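PDB 7C45: CCHC-type domain-containing protein from Trypanosoma brucei brucei, which binds RNA and probably acts as a 3'-5' exoribonuclease of the RNase D type that trims guide RNAs, carrying two zinc knuckles beside its exonuclease domain. Local coordinates for residues 4-15 with 193-201. Residues are numbered along the deposited sequence; the frame is centred on the assembly and turned at random.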
loop_
_atom_site.group_PDB
_atom_site.type_symbol
_atom_site.label_atom_id
_atom_site.label_comp_id
_atom_site.label_asym_id
_atom_site.label_seq_id
_atom_site.Cartn_x
_atom_site.Cartn_y
_atom_site.Cartn_z
ATOM N N ALA A 4 -3.726 -1.948 17.958
ATOM C CA ALA A 4 -3.163 -2.203 16.638
ATOM C C ALA A 4 -1.861 -2.988 16.730
ATOM O O ALA A 4 -1.529 -3.741 15.810
ATOM C CB ALA A 4 -2.953 -0.880 15.896
ATOM N N THR A 5 -1.130 -2.847 17.838
ATOM C CA THR A 5 0.163 -3.508 17.973
ATOM C C THR A 5 0.007 -5.002 18.201
ATOM O O THR A 5 0.722 -5.808 17.592
ATOM C CB THR A 5 0.951 -2.886 19.122
ATOM O OG1 THR A 5 1.224 -1.509 18.827
ATOM C CG2 THR A 5 2.257 -3.644 19.336
ATOM N N SER A 6 -0.910 -5.389 19.091
ATOM C CA SER A 6 -1.168 -6.805 19.328
ATOM C C SER A 6 -1.866 -7.442 18.131
ATOM O O SER A 6 -1.545 -8.574 17.748
ATOM C CB SER A 6 -2.002 -6.969 20.601
ATOM O OG SER A 6 -1.443 -6.219 21.682
ATOM N N SER A 7 -2.822 -6.728 17.527
ATOM C CA SER A 7 -3.469 -7.205 16.308
ATOM C C SER A 7 -2.468 -7.435 15.184
ATOM O O SER A 7 -2.700 -8.271 14.302
ATOM C CB SER A 7 -4.521 -6.203 15.837
ATOM O OG SER A 7 -5.601 -6.118 16.735
ATOM N N SER A 8 -1.362 -6.695 15.181
ATOM C CA SER A 8 -0.383 -6.858 14.115
ATOM C C SER A 8 0.289 -8.225 14.183
ATOM O O SER A 8 0.578 -8.835 13.152
ATOM C CB SER A 8 0.653 -5.737 14.190
ATOM O OG SER A 8 0.010 -4.470 14.203
ATOM N N SER A 9 0.558 -8.717 15.388
ATOM C CA SER A 9 1.239 -9.998 15.507
ATOM C C SER A 9 0.376 -11.127 14.971
ATOM O O SER A 9 0.888 -12.059 14.351
ATOM C CB SER A 9 1.630 -10.239 16.963
ATOM O OG SER A 9 2.669 -9.344 17.320
ATOM N N MET A 10 -0.937 -11.056 15.182
ATOM C CA MET A 10 -1.813 -12.083 14.630
ATOM C C MET A 10 -1.797 -12.044 13.108
ATOM O O MET A 10 -1.645 -13.078 12.450
ATOM C CB MET A 10 -3.239 -11.900 15.149
ATOM N N ILE A 11 -1.942 -10.847 12.537
ATOM C CA ILE A 11 -2.027 -10.710 11.086
ATOM C C ILE A 11 -0.746 -11.203 10.421
ATOM O O ILE A 11 -0.784 -11.825 9.353
ATOM C CB ILE A 11 -2.323 -9.245 10.722
ATOM C CG1 ILE A 11 -3.690 -8.831 11.243
ATOM C CG2 ILE A 11 -2.196 -9.018 9.200
ATOM C CD1 ILE A 11 -3.967 -7.330 11.055
ATOM N N LEU A 12 0.410 -10.933 11.037
ATOM C CA LEU A 12 1.681 -11.348 10.448
ATOM C C LEU A 12 1.848 -12.865 10.404
ATOM O O LEU A 12 2.691 -13.356 9.650
ATOM C CB LEU A 12 2.853 -10.712 11.210
ATOM C CG LEU A 12 3.087 -9.213 11.047
ATOM C CD1 LEU A 12 4.251 -8.759 11.915
ATOM C CD2 LEU A 12 3.371 -8.862 9.610
ATOM N N LYS A 13 1.069 -13.617 11.178
ATOM C CA LYS A 13 1.125 -15.071 11.167
ATOM C C LYS A 13 0.124 -15.700 10.203
ATOM O O LYS A 13 0.055 -16.927 10.134
ATOM C CB LYS A 13 0.897 -15.625 12.578
ATOM C CG LYS A 13 1.913 -15.134 13.581
ATOM C CD LYS A 13 2.052 -16.067 14.767
ATOM C CE LYS A 13 0.756 -16.196 15.535
ATOM N NZ LYS A 13 0.936 -17.022 16.762
ATOM N N TYR A 14 -0.646 -14.894 9.464
ATOM C CA TYR A 14 -1.640 -15.425 8.539
ATOM C C TYR A 14 -0.953 -16.253 7.454
ATOM O O TYR A 14 -0.070 -15.734 6.756
ATOM C CB TYR A 14 -2.446 -14.325 7.870
ATOM C CG TYR A 14 -3.471 -13.587 8.712
ATOM C CD1 TYR A 14 -3.667 -13.877 10.064
ATOM C CD2 TYR A 14 -4.245 -12.588 8.141
ATOM C CE1 TYR A 14 -4.620 -13.188 10.808
ATOM C CE2 TYR A 14 -5.183 -11.904 8.864
ATOM C CZ TYR A 14 -5.372 -12.204 10.206
ATOM O OH TYR A 14 -6.330 -11.504 10.901
ATOM N N PRO A 15 -1.305 -17.521 7.290
ATOM C CA PRO A 15 -0.736 -18.296 6.189
ATOM C C PRO A 15 -1.334 -17.856 4.864
ATOM O O PRO A 15 -2.420 -17.295 4.807
ATOM C CB PRO A 15 -1.134 -19.740 6.521
ATOM C CG PRO A 15 -2.251 -19.639 7.512
ATOM C CD PRO A 15 -2.396 -18.228 7.983
ATOM N N ARG A 193 -0.691 -8.497 4.035
ATOM C CA ARG A 193 -0.639 -8.551 5.499
ATOM C C ARG A 193 -0.288 -7.182 6.062
ATOM O O ARG A 193 -0.922 -6.696 7.002
ATOM C CB ARG A 193 0.395 -9.574 5.983
ATOM C CG ARG A 193 0.110 -11.030 5.682
ATOM C CD ARG A 193 1.057 -11.904 6.501
ATOM N NE ARG A 193 1.092 -13.272 6.036
ATOM C CZ ARG A 193 2.044 -13.781 5.260
ATOM N NH1 ARG A 193 3.048 -13.025 4.826
ATOM N NH2 ARG A 193 1.980 -15.048 4.885
ATOM N N HIS A 194 0.736 -6.556 5.493
ATOM C CA HIS A 194 1.167 -5.234 5.940
ATOM C C HIS A 194 0.096 -4.184 5.700
ATOM O O HIS A 194 -0.109 -3.307 6.527
ATOM C CB HIS A 194 2.448 -4.845 5.216
ATOM C CG HIS A 194 3.584 -5.766 5.495
ATOM N ND1 HIS A 194 3.755 -6.388 6.713
ATOM C CD2 HIS A 194 4.603 -6.178 4.711
ATOM C CE1 HIS A 194 4.834 -7.147 6.667
ATOM N NE2 HIS A 194 5.367 -7.036 5.466
ATOM N N ILE A 195 -0.606 -4.271 4.575
ATOM C CA ILE A 195 -1.684 -3.334 4.304
ATOM C C ILE A 195 -2.782 -3.460 5.349
ATOM O O ILE A 195 -3.288 -2.456 5.856
ATOM C CB ILE A 195 -2.233 -3.558 2.884
ATOM C CG1 ILE A 195 -1.171 -3.112 1.881
ATOM C CG2 ILE A 195 -3.515 -2.762 2.704
ATOM C CD1 ILE A 195 -1.455 -3.520 0.397
ATOM N N LEU A 196 -3.195 -4.690 5.660
ATOM C CA LEU A 196 -4.294 -4.845 6.603
ATOM C C LEU A 196 -3.875 -4.370 7.990
ATOM O O LEU A 196 -4.629 -3.670 8.674
ATOM C CB LEU A 196 -4.777 -6.302 6.614
ATOM C CG LEU A 196 -6.039 -6.602 7.437
ATOM C CD1 LEU A 196 -7.251 -5.929 6.828
ATOM C CD2 LEU A 196 -6.284 -8.110 7.603
ATOM N N LEU A 197 -2.656 -4.684 8.404
ATOM C CA LEU A 197 -2.258 -4.240 9.734
ATOM C C LEU A 197 -2.091 -2.726 9.774
ATOM O O LEU A 197 -2.423 -2.088 10.782
ATOM C CB LEU A 197 -0.995 -4.962 10.179
ATOM C CG LEU A 197 0.410 -4.630 9.703
ATOM C CD1 LEU A 197 1.042 -3.488 10.513
ATOM C CD2 LEU A 197 1.264 -5.873 9.767
ATOM N N LEU A 198 -1.597 -2.128 8.676
ATOM C CA LEU A 198 -1.471 -0.675 8.629
ATOM C C LEU A 198 -2.815 0.012 8.743
ATOM O O LEU A 198 -2.897 1.122 9.293
ATOM C CB LEU A 198 -0.793 -0.247 7.329
ATOM C CG LEU A 198 0.731 -0.419 7.364
ATOM C CD1 LEU A 198 1.329 -0.212 5.974
ATOM C CD2 LEU A 198 1.376 0.525 8.394
ATOM N N SER A 199 -3.868 -0.598 8.188
ATOM C CA SER A 199 -5.196 -0.002 8.281
ATOM C C SER A 199 -5.640 0.119 9.728
ATOM O O SER A 199 -6.387 1.036 10.063
ATOM C CB SER A 199 -6.221 -0.808 7.489
ATOM O OG SER A 199 -6.447 -2.067 8.105
ATOM N N ASN A 200 -5.160 -0.773 10.597
ATOM C CA ASN A 200 -5.524 -0.696 12.011
ATOM C C ASN A 200 -4.948 0.547 12.661
ATOM O O ASN A 200 -5.519 1.071 13.623
ATOM C CB ASN A 200 -5.037 -1.938 12.758
ATOM C CG ASN A 200 -5.885 -3.164 12.472
ATOM O OD1 ASN A 200 -7.052 -3.053 12.081
ATOM N ND2 ASN A 200 -5.305 -4.341 12.676
ATOM N N TYR A 201 -3.815 1.022 12.164
ATOM C CA TYR A 201 -3.206 2.205 12.730
ATOM C C TYR A 201 -3.758 3.483 12.127
ATOM O O TYR A 201 -3.837 4.498 12.819
ATOM C CB TYR A 201 -1.696 2.174 12.515
ATOM C CG TYR A 201 -0.960 1.137 13.325
ATOM C CD1 TYR A 201 -0.832 -0.176 12.868
ATOM C CD2 TYR A 201 -0.384 1.468 14.535
ATOM C CE1 TYR A 201 -0.152 -1.112 13.597
ATOM C CE2 TYR A 201 0.291 0.538 15.268
ATOM C CZ TYR A 201 0.416 -0.741 14.797
ATOM O OH TYR A 201 1.101 -1.656 15.540
HETATM O O HOH W 1 -2.565 -3.922 13.224
#
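R193 reaches across to Y14 and grips one backbone oxygen with two nitrogens: NE lies 2.8 Å and NH2 2.9 Å from Y14 O, which sits in the guanidinium plane. The NE bond falls on a carbonyl lone pair; the NH2 bond comes in almost along C=O (168°). R193 gets there with its chain extended from CG to NE, passing CD within 3.4 Å of I11 O. NH1 forms a salt bridge to E186, fixing the guanidinium from another side. Toward the middle, I11 CD1 lies 3.9 Å from L197 CB, with L196 CD2 and N200 ND2 nearby, while L12 CD2 meets L197 CD2. At the far end A4 CB stands over the centre of the Y201 ring, 3.4 Å from its centroid, a CH-pi contact; the Y201 side chain also touches V151 and A152 of helix 144-152. T5 OG1 and Y201 OH share a weak hydrogen bond of 3.3 Å. Near the same end, a water donates to A4 O and L197 O and accepts from N200 ND2, 2.8 Å away, tying the two backbones together. The axes of helix 4-12 and of residues 193-201 approach to 9.2 Å and run antiparallel, at 167°. Just beyond the helix, P15 makes backbone hydrogen bonds with V70 of strand 70-74. The N-terminal helix lies against helix 182-202 of the RNase H-like, DEDD-type exonuclease fold, the helix that also carries the calcium ligand D191.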